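Local coordinates for cytidine deaminase (Mycobacterium tuberculosis, PDB 4WIG), which catalyses the zinc-dependent hydrolytic deamination of cytidine and 2'-deoxycytidine to uridine and 2'-deoxyuridine, working as a homotetramer in pyrimidine salvage, at residues Pro112-Leu115 with Gly116-Leu119. The protein carries 1 engineered substitution. Numbering follows the deposited sequence.
Sequences PRRL and GDLL
The side chain of Arg114 folds over the single turn of helix 115-118 and brings the edge of its guanidinium to the carboxylate of Asp117, three residues on. Arg114 is the N-cap, the junction where strand 113-114, the outermost in-chain strand of the deaminase sheet on this side, passes into that short helix. The salt bridge runs from Arg114 NH2 to Asp117 OD2 (3.0 Å). As a hydrogen bond it is weak, bent to 141° at the hydrogen; the guanidinium and carboxylate planes stand 76° apart. A bend at chi3 turns the guanidinium back toward Asp117, while NE makes a salt bridge to Glu103, and the arginine thereby meets two acidic side chains. A water donates to the same OD2 of Asp117 and accepts from Arg114 N (2.8 Å), linking the aspartate to the backbone at the cap.

Two donors reach Arg114 O. Asp117 N approaches at 2.9 Å from above the carbonyl plane, whereas Leu118 N lies in that plane at a longer 3.3 Å: one carbonyl oxygen shared by the i+3 and i+4 amides at the start of the helix.

Leu118 CD1 rests on Arg113 CB (3.9 Å), and Leu118 also packs on Ile106 of the neighbouring strand and on Asp121 of the second subunit. Leu115, its CG anti to the backbone N, enters the layer between this turn and helix 90-100, meeting Leu96 and Leu97; that helix carries the zinc ligand Cys92. The turn ends with a weak bond from Leu119 N to Leu115 O, 2.8 Å long but bent to 129°.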
# COMPACT_ATOMS: atom_id res chain seq x y z
N PRO A 112 13.46 8.88 -23.45
CA PRO A 112 13.53 8.47 -22.04
C PRO A 112 13.93 9.62 -21.12
O PRO A 112 14.66 10.53 -21.53
CB PRO A 112 14.58 7.36 -22.05
CG PRO A 112 14.53 6.81 -23.44
CD PRO A 112 14.27 8.00 -24.32
N ARG A 113 13.43 9.58 -19.88
CA ARG A 113 13.56 10.66 -18.92
C ARG A 113 14.32 10.20 -17.69
O ARG A 113 14.23 9.04 -17.29
CB ARG A 113 12.17 11.12 -18.48
CG ARG A 113 11.23 11.49 -19.61
CD ARG A 113 11.19 12.98 -19.84
NE ARG A 113 9.86 13.42 -20.27
CZ ARG A 113 9.41 13.46 -21.52
NH1 ARG A 113 10.18 13.08 -22.56
NH2 ARG A 113 8.17 13.90 -21.75
N ARG A 114 15.06 11.13 -17.08
CA ARG A 114 15.65 10.90 -15.77
C ARG A 114 14.55 10.82 -14.71
O ARG A 114 13.62 11.62 -14.72
CB ARG A 114 16.58 12.04 -15.39
CG ARG A 114 17.83 12.18 -16.25
CD ARG A 114 18.57 13.46 -15.91
NE ARG A 114 18.88 13.57 -14.48
CZ ARG A 114 18.25 14.36 -13.61
NH1 ARG A 114 18.62 14.36 -12.33
NH2 ARG A 114 17.26 15.16 -13.98
N LEU A 115 14.67 9.89 -13.78
CA LEU A 115 13.63 9.73 -12.76
C LEU A 115 13.56 11.00 -11.90
O LEU A 115 12.48 11.38 -11.41
CB LEU A 115 13.89 8.48 -11.90
CG LEU A 115 12.88 8.18 -10.79
CD1 LEU A 115 11.46 8.12 -11.31
CD2 LEU A 115 13.24 6.87 -10.10
N GLY A 116 14.71 11.67 -11.76
CA GLY A 116 14.78 12.95 -11.07
C GLY A 116 13.87 14.01 -11.65
O GLY A 116 13.36 14.85 -10.92
N ASP A 117 13.66 13.95 -12.96
CA ASP A 117 12.74 14.88 -13.62
C ASP A 117 11.29 14.44 -13.46
O ASP A 117 10.39 15.28 -13.45
CB ASP A 117 13.08 15.04 -15.11
CG ASP A 117 14.37 15.82 -15.32
OD1 ASP A 117 14.58 16.84 -14.62
OD2 ASP A 117 15.17 15.42 -16.18
N LEU A 118 11.07 13.14 -13.34
CA LEU A 118 9.72 12.60 -13.11
C LEU A 118 9.29 12.67 -11.64
O LEU A 118 8.11 12.55 -11.34
CB LEU A 118 9.63 11.16 -13.62
CG LEU A 118 9.71 11.05 -15.15
CD1 LEU A 118 10.02 9.61 -15.56
CD2 LEU A 118 8.42 11.50 -15.81
N LEU A 119 10.24 12.84 -10.73
CA LEU A 119 9.92 12.98 -9.31
C LEU A 119 10.88 13.99 -8.69
O LEU A 119 11.77 13.62 -7.93
CB LEU A 119 10.00 11.62 -8.61
CG LEU A 119 9.43 11.57 -7.18
CD1 LEU A 119 7.92 11.64 -7.23
CD2 LEU A 119 9.89 10.33 -6.42
O HOH W 1 14.82 13.72 -18.14